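Local atomic coordinates of urea carboxylase (Thermus thermophilus, PDB entry 3OEP), a protein that is of unknown function but is a KipI-KipA homologue built from cyclophilin-like carboxyltransferase-family domains, formerly and incorrectly taken for an allophanate hydrolase. Residues A[103-107]-A[130-134]; A[420-426]-A[452-458]; A[441-447]-A[466-472]. All blocks are in the same frame, centred on the assembly; numbering follows the deposited sequence. Where two conformers were deposited one is given.

Contact 1: residues A[103-107]-A[130-134]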
# COMPACT_ATOMS: atom_id res chain seq x y z
N VAL A 103 -14.66 3.61 32.72
CA VAL A 103 -14.11 3.33 31.39
C VAL A 103 -12.74 3.99 31.21
O VAL A 103 -11.78 3.35 30.77
CB VAL A 103 -15.05 3.81 30.26
CG1 VAL A 103 -14.33 3.73 28.91
CG2 VAL A 103 -16.31 2.97 30.25
N LYS A 104 -12.65 5.27 31.54
CA LYS A 104 -11.38 6.00 31.43
C LYS A 104 -10.28 5.35 32.26
O LYS A 104 -9.15 5.18 31.79
CB LYS A 104 -11.54 7.44 31.88
CG LYS A 104 -12.46 8.29 31.04
CD LYS A 104 -12.41 9.71 31.61
CE LYS A 104 -13.60 10.55 31.28
NZ LYS A 104 -13.45 11.84 32.00
N ALA A 105 -10.61 4.99 33.49
CA ALA A 105 -9.62 4.38 34.38
C ALA A 105 -9.15 3.02 33.87
O ALA A 105 -7.94 2.73 33.88
CB ALA A 105 -10.18 4.26 35.80
N LEU A 106 -10.09 2.20 33.41
CA LEU A 106 -9.75 0.89 32.83
C LEU A 106 -8.85 1.05 31.61
O LEU A 106 -7.88 0.30 31.45
CB LEU A 106 -11.01 0.10 32.46
CG LEU A 106 -11.75 -0.56 33.62
CD1 LEU A 106 -13.16 -0.98 33.21
CD2 LEU A 106 -10.98 -1.77 34.16
N HIS A 107 -9.15 2.02 30.76
CA HIS A 107 -8.34 2.23 29.56
C HIS A 107 -6.89 2.59 29.90
O HIS A 107 -5.97 2.15 29.22
CB HIS A 107 -8.94 3.27 28.63
CG HIS A 107 -8.25 3.32 27.30
ND1 HIS A 107 -7.40 4.33 26.92
CD2 HIS A 107 -8.23 2.42 26.29
CE1 HIS A 107 -6.91 4.08 25.72
NE2 HIS A 107 -7.40 2.92 25.32
N GLU A 130 -8.13 -4.28 29.44
CA GLU A 130 -8.67 -4.94 30.63
C GLU A 130 -9.95 -5.70 30.29
O GLU A 130 -10.77 -5.21 29.52
CB GLU A 130 -8.99 -3.91 31.72
CG GLU A 130 -7.77 -3.26 32.36
CD GLU A 130 -6.97 -4.23 33.21
OE1 GLU A 130 -7.54 -4.83 34.15
OE2 GLU A 130 -5.76 -4.39 32.95
N PRO A 131 -10.14 -6.90 30.86
CA PRO A 131 -11.35 -7.68 30.57
C PRO A 131 -12.66 -6.90 30.64
O PRO A 131 -13.51 -7.04 29.75
CB PRO A 131 -11.31 -8.77 31.65
CG PRO A 131 -9.85 -9.00 31.87
CD PRO A 131 -9.22 -7.64 31.75
N ALA A 132 -12.82 -6.06 31.66
CA ALA A 132 -14.05 -5.29 31.86
C ALA A 132 -14.33 -4.28 30.75
O ALA A 132 -15.47 -3.84 30.61
CB ALA A 132 -14.03 -4.58 33.22
N LEU A 133 -13.31 -3.91 29.97
CA LEU A 133 -13.45 -2.92 28.91
C LEU A 133 -13.53 -3.55 27.51
O LEU A 133 -13.59 -2.85 26.50
CB LEU A 133 -12.30 -1.91 28.99
CG LEU A 133 -12.29 -0.72 28.03
CD1 LEU A 133 -13.63 0.03 28.03
CD2 LEU A 133 -11.14 0.24 28.38
N ARG A 134 -13.57 -4.88 27.44
CA ARG A 134 -13.60 -5.56 26.15
C ARG A 134 -15.00 -5.60 25.55
O ARG A 134 -15.92 -6.15 26.15
CB ARG A 134 -13.04 -6.98 26.28
CG ARG A 134 -11.59 -6.98 26.69
CD ARG A 134 -11.00 -8.37 26.77
NE ARG A 134 -9.69 -8.32 27.41
CZ ARG A 134 -8.98 -9.38 27.77
NH1 ARG A 134 -9.43 -10.61 27.54
NH2 ARG A 134 -7.81 -9.21 28.37
O HOH W 1 -7.85 -1.40 29.23

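Contact 2: residues A[420-426]-A[452-458]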
# COMPACT_ATOMS: atom_id res chain seq x y z
N ARG A 420 -5.34 0.91 -7.52
CA ARG A 420 -4.01 0.46 -7.09
C ARG A 420 -4.04 -0.34 -5.79
O ARG A 420 -3.09 -1.06 -5.49
CB ARG A 420 -3.06 1.65 -6.94
CG ARG A 420 -2.72 2.35 -8.25
CD ARG A 420 -1.91 3.61 -8.02
NE ARG A 420 -0.75 3.34 -7.17
CZ ARG A 420 0.43 2.88 -7.59
NH1 ARG A 420 0.67 2.65 -8.88
NH2 ARG A 420 1.39 2.65 -6.71
N VAL A 421 -5.12 -0.20 -5.02
CA VAL A 421 -5.26 -0.95 -3.77
C VAL A 421 -5.66 -2.40 -4.07
O VAL A 421 -5.12 -3.35 -3.50
CB VAL A 421 -6.28 -0.30 -2.82
CG1 VAL A 421 -6.53 -1.17 -1.60
CG2 VAL A 421 -5.81 1.09 -2.40
N GLY A 422 -6.62 -2.57 -4.98
CA GLY A 422 -7.01 -3.90 -5.39
C GLY A 422 -8.12 -3.95 -6.41
O GLY A 422 -8.60 -2.92 -6.88
N VAL A 423 -8.54 -5.17 -6.73
CA VAL A 423 -9.56 -5.42 -7.74
C VAL A 423 -10.69 -6.17 -7.06
O VAL A 423 -10.49 -7.29 -6.56
CB VAL A 423 -9.00 -6.25 -8.91
CG1 VAL A 423 -10.05 -6.47 -9.99
CG2 VAL A 423 -7.78 -5.54 -9.51
N GLU A 424 -11.87 -5.55 -7.02
CA GLU A 424 -13.06 -6.10 -6.39
C GLU A 424 -13.86 -6.93 -7.39
O GLU A 424 -14.09 -6.50 -8.52
CB GLU A 424 -13.93 -4.97 -5.86
CG GLU A 424 -15.07 -5.41 -4.97
CD GLU A 424 -15.87 -4.24 -4.46
OE1 GLU A 424 -15.64 -3.82 -3.31
OE2 GLU A 424 -16.72 -3.72 -5.22
N LEU A 425 -14.29 -8.12 -6.98
CA LEU A 425 -14.89 -9.09 -7.90
C LEU A 425 -16.35 -9.42 -7.61
O LEU A 425 -16.77 -9.52 -6.45
CB LEU A 425 -14.09 -10.38 -7.87
CG LEU A 425 -12.61 -10.29 -8.27
CD1 LEU A 425 -11.98 -11.67 -8.21
CD2 LEU A 425 -12.46 -9.68 -9.65
N LEU A 426 -17.11 -9.59 -8.69
CA LEU A 426 -18.47 -10.10 -8.66
C LEU A 426 -18.48 -11.48 -9.30
O LEU A 426 -17.89 -11.69 -10.35
CB LEU A 426 -19.40 -9.17 -9.44
CG LEU A 426 -19.65 -7.80 -8.82
CD1 LEU A 426 -20.38 -6.90 -9.81
CD2 LEU A 426 -20.46 -7.95 -7.55
N ARG A 452 -17.56 -8.98 -1.13
CA ARG A 452 -16.95 -9.34 -2.39
C ARG A 452 -15.47 -9.69 -2.20
O ARG A 452 -14.78 -9.04 -1.41
CB ARG A 452 -17.07 -8.18 -3.38
CG ARG A 452 -18.51 -7.81 -3.71
CD ARG A 452 -18.56 -6.50 -4.46
NE ARG A 452 -19.93 -6.09 -4.77
CZ ARG A 452 -20.26 -5.00 -5.46
NH1 ARG A 452 -19.31 -4.19 -5.93
NH2 ARG A 452 -21.53 -4.73 -5.70
N PRO A 453 -14.97 -10.70 -2.93
CA PRO A 453 -13.53 -10.92 -2.94
C PRO A 453 -12.77 -9.71 -3.49
O PRO A 453 -13.26 -9.04 -4.39
CB PRO A 453 -13.36 -12.12 -3.88
CG PRO A 453 -14.68 -12.80 -3.88
CD PRO A 453 -15.69 -11.72 -3.72
N LEU A 454 -11.60 -9.45 -2.93
CA LEU A 454 -10.74 -8.34 -3.34
C LEU A 454 -9.33 -8.88 -3.57
O LEU A 454 -8.73 -9.44 -2.64
CB LEU A 454 -10.70 -7.26 -2.26
CG LEU A 454 -9.81 -6.04 -2.50
CD1 LEU A 454 -10.40 -5.14 -3.59
CD2 LEU A 454 -9.61 -5.25 -1.21
N VAL A 455 -8.80 -8.73 -4.78
CA VAL A 455 -7.42 -9.13 -5.05
C VAL A 455 -6.53 -7.94 -4.69
O VAL A 455 -6.70 -6.85 -5.24
CB VAL A 455 -7.19 -9.52 -6.52
CG1 VAL A 455 -5.78 -10.08 -6.69
CG2 VAL A 455 -8.23 -10.54 -6.98
N LEU A 456 -5.59 -8.15 -3.78
CA LEU A 456 -4.77 -7.08 -3.21
C LEU A 456 -3.58 -6.77 -4.10
O LEU A 456 -2.84 -7.68 -4.49
CB LEU A 456 -4.28 -7.49 -1.82
CG LEU A 456 -5.39 -7.86 -0.84
CD1 LEU A 456 -4.81 -8.40 0.45
CD2 LEU A 456 -6.29 -6.68 -0.57
N LEU A 457 -3.38 -5.49 -4.41
CA LEU A 457 -2.30 -5.06 -5.30
C LEU A 457 -1.33 -4.11 -4.57
O LEU A 457 -1.36 -4.03 -3.33
CB LEU A 457 -2.89 -4.42 -6.57
CG LEU A 457 -3.85 -5.28 -7.41
CD1 LEU A 457 -4.38 -4.48 -8.61
CD2 LEU A 457 -3.19 -6.57 -7.89
N ALA A 458 -0.47 -3.42 -5.32
CA ALA A 458 0.67 -2.70 -4.75
C ALA A 458 0.37 -1.68 -3.65
O ALA A 458 1.21 -1.47 -2.79
CB ALA A 458 1.48 -2.02 -5.87

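Contact 3: residues A[441-447]-A[466-472]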
# COMPACT_ATOMS: atom_id res chain seq x y z
N PRO A 441 -0.31 -10.43 1.70
CA PRO A 441 0.53 -10.88 0.60
C PRO A 441 0.14 -10.22 -0.71
O PRO A 441 -1.05 -10.06 -0.96
CB PRO A 441 0.23 -12.38 0.55
CG PRO A 441 -1.18 -12.50 0.99
CD PRO A 441 -1.46 -11.32 1.91
N LEU A 442 1.11 -9.82 -1.54
CA LEU A 442 0.80 -9.24 -2.85
C LEU A 442 0.10 -10.29 -3.70
O LEU A 442 0.58 -11.42 -3.81
CB LEU A 442 2.08 -8.75 -3.55
CG LEU A 442 1.92 -7.94 -4.84
CD1 LEU A 442 1.15 -6.64 -4.60
CD2 LEU A 442 3.28 -7.65 -5.45
N GLY A 443 -1.04 -9.94 -4.28
CA GLY A 443 -1.83 -10.88 -5.06
C GLY A 443 -2.79 -11.70 -4.22
O GLY A 443 -3.50 -12.55 -4.73
N GLY A 444 -2.82 -11.43 -2.91
CA GLY A 444 -3.77 -12.11 -2.03
C GLY A 444 -5.21 -11.93 -2.49
O GLY A 444 -5.63 -10.82 -2.81
N VAL A 445 -5.97 -13.03 -2.51
CA VAL A 445 -7.39 -12.97 -2.82
C VAL A 445 -8.11 -12.93 -1.48
O VAL A 445 -8.27 -13.95 -0.81
CB VAL A 445 -7.86 -14.16 -3.67
CG1 VAL A 445 -9.35 -14.02 -4.00
CG2 VAL A 445 -7.03 -14.25 -4.96
N GLN A 446 -8.50 -11.72 -1.08
CA GLN A 446 -9.10 -11.49 0.22
C GLN A 446 -10.59 -11.76 0.16
O GLN A 446 -11.28 -11.19 -0.68
CB GLN A 446 -8.86 -10.03 0.63
CG GLN A 446 -9.25 -9.70 2.04
CD GLN A 446 -8.82 -8.31 2.43
OE1 GLN A 446 -7.75 -8.11 3.01
NE2 GLN A 446 -9.64 -7.33 2.10
N VAL A 447 -11.09 -12.61 1.05
CA VAL A 447 -12.50 -13.00 1.06
C VAL A 447 -13.09 -12.86 2.47
O VAL A 447 -12.81 -13.67 3.36
CB VAL A 447 -12.70 -14.45 0.55
CG1 VAL A 447 -14.18 -14.76 0.38
CG2 VAL A 447 -11.95 -14.66 -0.77
N TYR A 466 -9.05 -10.20 7.17
CA TYR A 466 -9.88 -11.06 6.33
C TYR A 466 -9.03 -12.17 5.72
O TYR A 466 -7.83 -12.00 5.49
CB TYR A 466 -10.60 -10.27 5.23
CG TYR A 466 -11.62 -9.30 5.76
CD1 TYR A 466 -12.55 -9.69 6.73
CD2 TYR A 466 -11.68 -7.99 5.29
CE1 TYR A 466 -13.50 -8.80 7.22
CE2 TYR A 466 -12.62 -7.10 5.77
CZ TYR A 466 -13.53 -7.51 6.73
OH TYR A 466 -14.46 -6.61 7.21
N ALA A 467 -9.67 -13.32 5.52
CA ALA A 467 -9.01 -14.51 5.01
C ALA A 467 -8.51 -14.34 3.59
O ALA A 467 -9.17 -13.69 2.76
CB ALA A 467 -9.96 -15.70 5.07
N LYS A 468 -7.34 -14.91 3.33
CA LYS A 468 -6.80 -15.01 1.98
C LYS A 468 -6.66 -16.49 1.64
O LYS A 468 -5.63 -17.10 1.91
CB LYS A 468 -5.45 -14.29 1.89
CG LYS A 468 -5.54 -12.75 1.90
CD LYS A 468 -5.59 -12.17 3.31
CE LYS A 468 -5.83 -10.65 3.31
NZ LYS A 468 -6.21 -10.07 4.65
N PRO A 469 -7.72 -17.09 1.06
CA PRO A 469 -7.63 -18.53 0.75
C PRO A 469 -6.75 -18.84 -0.45
O PRO A 469 -6.30 -19.98 -0.62
CB PRO A 469 -9.08 -18.93 0.47
CG PRO A 469 -9.76 -17.66 0.09
CD PRO A 469 -9.10 -16.59 0.91
N ALA A 470 -6.50 -17.84 -1.29
CA ALA A 470 -5.70 -18.01 -2.49
C ALA A 470 -4.87 -16.77 -2.76
O ALA A 470 -5.09 -15.71 -2.16
CB ALA A 470 -6.61 -18.31 -3.68
N LEU A 471 -3.89 -16.94 -3.65
CA LEU A 471 -3.04 -15.87 -4.15
C LEU A 471 -3.03 -15.94 -5.66
O LEU A 471 -2.91 -17.03 -6.23
CB LEU A 471 -1.60 -16.05 -3.66
CG LEU A 471 -1.32 -16.35 -2.20
CD1 LEU A 471 0.16 -16.65 -1.99
CD2 LEU A 471 -1.76 -15.18 -1.34
N VAL A 472 -3.11 -14.79 -6.33
CA VAL A 472 -2.85 -14.76 -7.76
C VAL A 472 -1.35 -14.91 -7.99
O VAL A 472 -0.53 -14.25 -7.34
CB VAL A 472 -3.35 -13.45 -8.41
CG1 VAL A 472 -2.92 -13.38 -9.88
CG2 VAL A 472 -4.87 -13.35 -8.28
O HOH W 2 1.48 -12.98 -6.02
O HOH W 3 -8.45 -7.74 5.60

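Contact 1: residues A[103-107]-A[130-134]
Val103 meets Leu133 through one methyl each: Val103 CG1 lies 3.9 Å from Leu133 CD1, and the two side chains cross at about a right angle. The valine sets this methyl anti to its backbone nitrogen (chi1 170°). Both residues are buried, and helix 89-96 covers them further, with Leu89 and Ala93 against the valine and Val92 and Leu96 against the leucine.

Nearly one helical turn on, Leu106 carries the largest share of the contact. Its two methyls are divided between neighbours: Leu106 CD1 rests 3.7 Å from Ala132 CB, whereas Leu106 CD2 lies 3.8 Å from Glu130 CB. At the base of the same side chain, Leu106 CB sits 4.1 Å from Leu133 CD2, so the residue touches three positions around the short 3-10 turn. The arrangement joins helix 100-108 to the 3-10 turn 131-133 in the loop that follows strand 124-127, in the part of the chain related to carboxyltransferase subdomains C and D, which belong to the cyclophilin-like group. No direct hydrogen bond crosses between the two segments. A water supplies the polar link instead, donating to Leu106 O at 2.8 Å and accepting from Glu130 N at 2.9 Å. The residue four places on from Leu106 is Pro110, which has no N-H to offer this carbonyl, consistent with water taking the place of the next helical bond.

At His107 it is the backbone and CB that meet the leucine: Leu133 CD2 lies against the main chain, 3.6 Å from His107 N, and 3.8 Å from His107 CB, reaching the imidazole only near its edge. The ring itself turns to other partners: ND1 is hydrogen-bonded to Tyr84 OH and NE2 to Thr157 OG1, which fixes its rotation from both nitrogens.

Contact 2: residues A[420-426]-A[452-458]
An antiparallel strand pair in the cyclophilin-like sheet of carboxyltransferase subdomains A and B brings Gly422, Val423 and Glu424 opposite Leu456, Val455 and Leu454. The strand segments run at 161° with axes 4.4 Å apart. Val423 and Val455 form the hydrogen-bonded pair, Val423 N to Val455 O at 2.9 Å and Val455 N to Val423 O at 2.8 Å. Further backbone bonds lie beyond it: Leu457 N to Val421 O, and Leu425 N to Pro453 O. At Gly422 the approach is tight, with CA 3.0 Å from Val455 O; a CB on that residue would run into the carbonyl.

The face of Val423 and Val455 is apolar: Val423 CG2 packs 3.7 Å from Leu457 CD1, and Leu480 of helix 477-480 covers both valines and that leucine. Near the other end a salt bridge closes the pair. Glu424 is extended, its CG anti to the backbone nitrogen (chi1 -169°), and OE2 accepts from Arg452 NH1 at 2.7 Å. The nitrogen comes from above the carboxylate plane, and the two flat groups stand 90° apart. Leu426 CD2 lies over one face of the same guanidinium, 3.4 Å from Arg452 NE.

Contact 3: residues A[441-447]-A[466-472]
Lys468 NZ, in one of two deposited conformers, is gripped by two oxygens: it donates to Tyr466 O at 2.7 Å and to Gln446 OE1 at 3.0 Å. The second conformer makes full occupancy of this grip doubtful. Gln446 runs alongside the lysine, extended with CG anti to the backbone nitrogen (chi1 -171°), and its CG presses 3.5 Å from Tyr466 CB. The amide NE2 stands at the edge of the tyrosine ring, the planes 72° apart. Cutting Gln446 back to an alanine would probably leave Lys468 NZ without one of its two oxygens and open a gap beside Tyr466 CB.

The strands run antiparallel in the cyclophilin-like sheet. Val472 N bonds to Gly443 O, Val445 N to Ala470 O and Val447 N to Ala467 O, all at 2.8 Å. At the type II turn from Pro441 to Gly444, Leu471 CD2 packs 3.6 Å from Pro441 CG. A water donates to both Leu442 O and Val472 O, bridging that end.

Pro469 has no N-H for Val445 O, and its CD lies 3.3 Å from that oxygen. This buried carbonyl has no hydrogen-bond partner in the model; the CA-H...O contact, Lys468 CA to Val445 O 3.3 Å, implies at most weak compensation.

Contacts 2 and 3 share one sheet, whereas contact 1 lies in the part of the chain related to carboxyltransferase subdomains C and D, its centre about 37 and 34 Å from theirs. The hairpin neighbours 444-447 and 454-456 join the pair directly: Leu454 O and Gln446 N are 2.8 Å apart, a probable hydrogen bond, and Leu456 N and Gly444 O are equally close. Most touching residues are buried in both sheet contacts. Contact 1 is partly buried, its centre about 33 Å from that of the chain, where a helix meets a loop through methyl groups and one bridging water. The sheet contacts instead rest on backbone bonds; contact 2 adds a salt bridge, contact 3, in the conformer given, a lysine between two neutral oxygens.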